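Local coordinates for protein COG3291: FOG: PKD repeat (Clostridium thermocellum, PDB 1WMX) that serves as the family 30 carbohydrate-binding module of CelJ, a large multidomain protein probably acting as a cellulase in cellulose breakdown, at residues Gly96-Arg105 with Asp118-Val129. Residues are numbered along the deposited sequence; the frame is centred on the assembly and turned at random.
Sequences GGEDFVIGFR and DVTTVISNYVTV
Ile-123 is the main bump of this contact, set over the face of the Phe-100 ring. Its CG2 sits above the ring centre, 4.2 Å from the centroid, as a CH-pi contact. With CG1 anti to the backbone N (chi1 -172°), its CG1-CD1 arm runs out straight to the ring edge, CD1 lying 3.7 Å from Phe-100 CZ. Ile-102 CG2 packs beside it, 4.2 Å from Ile-123 CB. Phe-89 and Ile-91 of the facing sheet also touch Ile-123. The strands form an antiparallel hairpin, 118-122 being outermost in its sheet within this chain. Ile-102 with Thr-121 and Phe-104 with Val-119 are its hydrogen-bonded pairs. Ile-123 N to Phe-100 O carries the pairing into the 3-10 segment. Gly-103 has no side chain, and its CA comes within 4.1 Å of Thr-120 CA. Phe-104 CB rests on Val-119 CG2. Asp-118 and Arg-105 run side by side to a salt bridge, OD1 to NH1 2.9 Å. Asp-99 OD1 accepts the N-H of Ser-124 at 2.9 Å, while Asp-99 OD2 forms a salt bridge with Arg-163. A water joins Glu-98 O to Val-129 N, and Gly-97 N donates a hydrogen bond to Val-129 O. Apolar packing of Phe-100, Ile-102 and Ile-123 thus joins the hairpin to the core, while backbone bonds and charged pairs fix its outer strand and the turn after it.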
loop_
_atom_site.group_PDB
_atom_site.type_symbol
_atom_site.label_atom_id
_atom_site.label_comp_id
_atom_site.label_asym_id
_atom_site.label_seq_id
_atom_site.Cartn_x
_atom_site.Cartn_y
_atom_site.Cartn_z
ATOM N N GLY B 96 -3.227 18.377 -20.428
ATOM C CA GLY B 96 -4.584 18.413 -19.881
ATOM C C GLY B 96 -5.194 17.014 -19.831
ATOM O O GLY B 96 -4.927 16.157 -20.679
ATOM N N GLY B 97 -6.010 16.799 -18.825
ATOM C CA GLY B 97 -6.678 15.517 -18.653
ATOM C C GLY B 97 -5.785 14.504 -17.938
ATOM O O GLY B 97 -6.118 13.318 -17.855
ATOM N N GLU B 98 -4.650 14.970 -17.430
ATOM C CA GLU B 98 -3.737 14.087 -16.688
ATOM C C GLU B 98 -4.508 13.526 -15.498
ATOM O O GLU B 98 -5.343 14.217 -14.907
ATOM C CB GLU B 98 -2.515 14.860 -16.157
ATOM C CG GLU B 98 -1.569 15.372 -17.234
ATOM C CD GLU B 98 -2.016 16.689 -17.832
ATOM O OE1 GLU B 98 -1.314 17.224 -18.747
ATOM O OE2 GLU B 98 -3.087 17.245 -17.413
ATOM N N ASP B 99 -4.233 12.287 -15.149
ATOM C CA ASP B 99 -4.914 11.656 -14.013
ATOM C C ASP B 99 -3.977 10.662 -13.323
ATOM O O ASP B 99 -3.113 10.051 -13.957
ATOM C CB ASP B 99 -6.170 10.936 -14.499
ATOM C CG ASP B 99 -7.056 10.487 -13.356
ATOM O OD1 ASP B 99 -7.291 11.290 -12.395
ATOM O OD2 ASP B 99 -7.549 9.314 -13.370
ATOM N N PHE B 100 -4.168 10.522 -12.019
ATOM C CA PHE B 100 -3.347 9.612 -11.204
ATOM C C PHE B 100 -3.981 9.444 -9.820
ATOM O O PHE B 100 -4.937 10.136 -9.464
ATOM C CB PHE B 100 -1.926 10.181 -11.069
ATOM C CG PHE B 100 -1.898 11.640 -10.637
ATOM C CD1 PHE B 100 -2.074 11.972 -9.295
ATOM C CD2 PHE B 100 -1.699 12.651 -11.580
ATOM C CE1 PHE B 100 -2.060 13.311 -8.892
ATOM C CE2 PHE B 100 -1.686 13.994 -11.181
ATOM C CZ PHE B 100 -1.869 14.324 -9.835
ATOM N N VAL B 101 -3.441 8.517 -9.050
ATOM C CA VAL B 101 -3.961 8.245 -7.704
ATOM C C VAL B 101 -3.400 9.241 -6.694
ATOM O O VAL B 101 -2.230 9.615 -6.744
ATOM C CB VAL B 101 -3.585 6.847 -7.260
ATOM C CG1 VAL B 101 -4.172 6.529 -5.882
ATOM C CG2 VAL B 101 -4.085 5.799 -8.249
ATOM N N ILE B 102 -4.252 9.659 -5.779
ATOM C CA ILE B 102 -3.863 10.609 -4.732
ATOM C C ILE B 102 -4.545 10.207 -3.427
ATOM O O ILE B 102 -5.722 9.834 -3.418
ATOM C CB ILE B 102 -4.283 12.035 -5.129
ATOM C CG1 ILE B 102 -3.869 13.058 -4.057
ATOM C CG2 ILE B 102 -5.796 12.146 -5.332
ATOM C CD1 ILE B 102 -3.974 14.514 -4.512
ATOM N N GLY B 103 -3.800 10.279 -2.332
ATOM C CA GLY B 103 -4.353 9.909 -1.016
ATOM C C GLY B 103 -3.344 10.134 0.111
ATOM O O GLY B 103 -2.412 10.928 -0.018
ATOM N N PHE B 104 -3.565 9.415 1.211
ATOM C CA PHE B 104 -2.698 9.498 2.404
ATOM C C PHE B 104 -2.328 8.095 2.899
ATOM O O PHE B 104 -2.984 7.105 2.574
ATOM C CB PHE B 104 -3.416 10.240 3.532
ATOM C CG PHE B 104 -3.640 11.709 3.223
ATOM C CD1 PHE B 104 -2.658 12.651 3.544
ATOM C CD2 PHE B 104 -4.825 12.119 2.614
ATOM C CE1 PHE B 104 -2.861 14.004 3.249
ATOM C CE2 PHE B 104 -5.029 13.467 2.317
ATOM C CZ PHE B 104 -4.047 14.412 2.633
ATOM N N ARG B 105 -1.275 8.052 3.683
ATOM C CA ARG B 105 -0.748 6.807 4.267
ATOM C C ARG B 105 -0.487 7.074 5.731
ATOM O O ARG B 105 -0.063 8.170 6.106
ATOM C CB ARG B 105 0.521 6.487 3.522
ATOM C CG ARG B 105 1.281 5.212 3.824
ATOM C CD ARG B 105 2.518 5.384 2.994
ATOM N NE ARG B 105 3.330 4.254 2.625
ATOM C CZ ARG B 105 3.283 3.612 1.454
ATOM N NH1 ARG B 105 2.367 3.901 0.511
ATOM N NH2 ARG B 105 4.193 2.705 1.123
ATOM N N ASP B 118 -2.973 2.881 3.304
ATOM C CA ASP B 118 -3.253 4.049 2.453
ATOM C C ASP B 118 -4.741 4.192 2.124
ATOM O O ASP B 118 -5.456 3.207 1.957
ATOM C CB ASP B 118 -2.521 3.916 1.112
ATOM C CG ASP B 118 -1.051 3.597 1.265
ATOM O OD1 ASP B 118 -0.393 3.184 0.259
ATOM O OD2 ASP B 118 -0.493 3.745 2.396
ATOM N N VAL B 119 -5.182 5.436 2.048
ATOM C CA VAL B 119 -6.562 5.769 1.638
ATOM C C VAL B 119 -6.371 6.548 0.359
ATOM O O VAL B 119 -5.596 7.509 0.322
ATOM C CB VAL B 119 -7.306 6.598 2.693
ATOM C CG1 VAL B 119 -7.609 5.775 3.946
ATOM C CG2 VAL B 119 -6.513 7.838 3.119
ATOM N N THR B 120 -7.062 6.144 -0.693
ATOM C CA THR B 120 -6.860 6.802 -1.992
ATOM C C THR B 120 -8.129 7.067 -2.803
ATOM O O THR B 120 -9.214 6.586 -2.499
ATOM C CB THR B 120 -5.982 5.915 -2.852
ATOM O OG1 THR B 120 -6.647 4.675 -3.090
ATOM C CG2 THR B 120 -4.647 5.618 -2.179
ATOM N N THR B 121 -7.918 7.851 -3.841
ATOM C CA THR B 121 -8.951 8.238 -4.808
ATOM C C THR B 121 -8.224 8.770 -6.033
ATOM O O THR B 121 -7.012 8.993 -6.001
ATOM C CB THR B 121 -9.878 9.316 -4.219
ATOM O OG1 THR B 121 -10.847 9.703 -5.194
ATOM C CG2 THR B 121 -9.118 10.568 -3.788
ATOM N N VAL B 122 -8.943 8.963 -7.117
ATOM C CA VAL B 122 -8.318 9.501 -8.334
ATOM C C VAL B 122 -8.579 10.994 -8.356
ATOM O O VAL B 122 -9.667 11.460 -8.008
ATOM C CB VAL B 122 -8.883 8.831 -9.576
ATOM C CG1 VAL B 122 -8.593 7.330 -9.568
ATOM C CG2 VAL B 122 -10.395 9.023 -9.695
ATOM N N ILE B 123 -7.581 11.742 -8.761
ATOM C CA ILE B 123 -7.698 13.195 -8.771
ATOM C C ILE B 123 -8.798 13.682 -9.743
ATOM O O ILE B 123 -9.399 14.747 -9.536
ATOM C CB ILE B 123 -6.371 13.834 -9.145
ATOM C CG1 ILE B 123 -6.439 15.353 -8.962
ATOM C CG2 ILE B 123 -5.975 13.525 -10.588
ATOM C CD1 ILE B 123 -5.084 16.035 -8.992
ATOM N N SER B 124 -9.060 12.900 -10.780
ATOM C CA SER B 124 -10.077 13.257 -11.786
ATOM C C SER B 124 -11.468 13.424 -11.145
ATOM O O SER B 124 -12.333 14.116 -11.689
ATOM C CB SER B 124 -10.156 12.182 -12.879
ATOM O OG SER B 124 -10.355 10.898 -12.314
ATOM N N ASN B 125 -11.656 12.792 -9.998
ATOM C CA ASN B 125 -12.929 12.853 -9.264
ATOM C C ASN B 125 -13.145 14.209 -8.612
ATOM O O ASN B 125 -14.223 14.494 -8.085
ATOM C CB ASN B 125 -12.965 11.809 -8.147
ATOM C CG ASN B 125 -13.212 10.421 -8.680
ATOM O OD1 ASN B 125 -13.184 9.453 -7.913
ATOM N ND2 ASN B 125 -13.454 10.282 -9.966
ATOM N N TYR B 126 -12.130 15.052 -8.643
ATOM C CA TYR B 126 -12.258 16.358 -8.002
ATOM C C TYR B 126 -11.827 17.510 -8.907
ATOM O O TYR B 126 -11.978 18.682 -8.554
ATOM C CB TYR B 126 -11.426 16.363 -6.724
ATOM C CG TYR B 126 -12.003 15.401 -5.690
ATOM C CD1 TYR B 126 -13.101 15.783 -4.915
ATOM C CD2 TYR B 126 -11.445 14.134 -5.518
ATOM C CE1 TYR B 126 -13.642 14.901 -3.977
ATOM C CE2 TYR B 126 -11.986 13.250 -4.581
ATOM C CZ TYR B 126 -13.085 13.634 -3.808
ATOM O OH TYR B 126 -13.618 12.774 -2.891
ATOM N N VAL B 127 -11.303 17.176 -10.065
ATOM C CA VAL B 127 -10.871 18.194 -11.021
ATOM C C VAL B 127 -10.616 17.561 -12.379
ATOM O O VAL B 127 -10.450 16.347 -12.493
ATOM C CB VAL B 127 -9.571 18.859 -10.544
ATOM C CG1 VAL B 127 -8.396 17.878 -10.550
ATOM C CG2 VAL B 127 -9.185 20.050 -11.427
ATOM N N THR B 128 -10.609 18.407 -13.380
ATOM C CA THR B 128 -10.305 18.012 -14.754
ATOM C C THR B 128 -9.140 18.893 -15.150
ATOM O O THR B 128 -9.326 20.016 -15.619
ATOM C CB THR B 128 -11.498 18.235 -15.700
ATOM O OG1 THR B 128 -12.606 17.422 -15.307
ATOM C CG2 THR B 128 -11.138 17.882 -17.150
ATOM N N VAL B 129 -7.951 18.372 -14.939
ATOM C CA VAL B 129 -6.715 19.117 -15.206
ATOM C C VAL B 129 -6.654 19.664 -16.638
ATOM O O VAL B 129 -6.916 18.956 -17.612
ATOM C CB VAL B 129 -5.497 18.236 -14.972
ATOM C CG1 VAL B 129 -4.208 19.060 -15.000
ATOM C CG2 VAL B 129 -5.575 17.526 -13.620
HETATM O O HOH W 1 -7.878 15.554 -15.317
#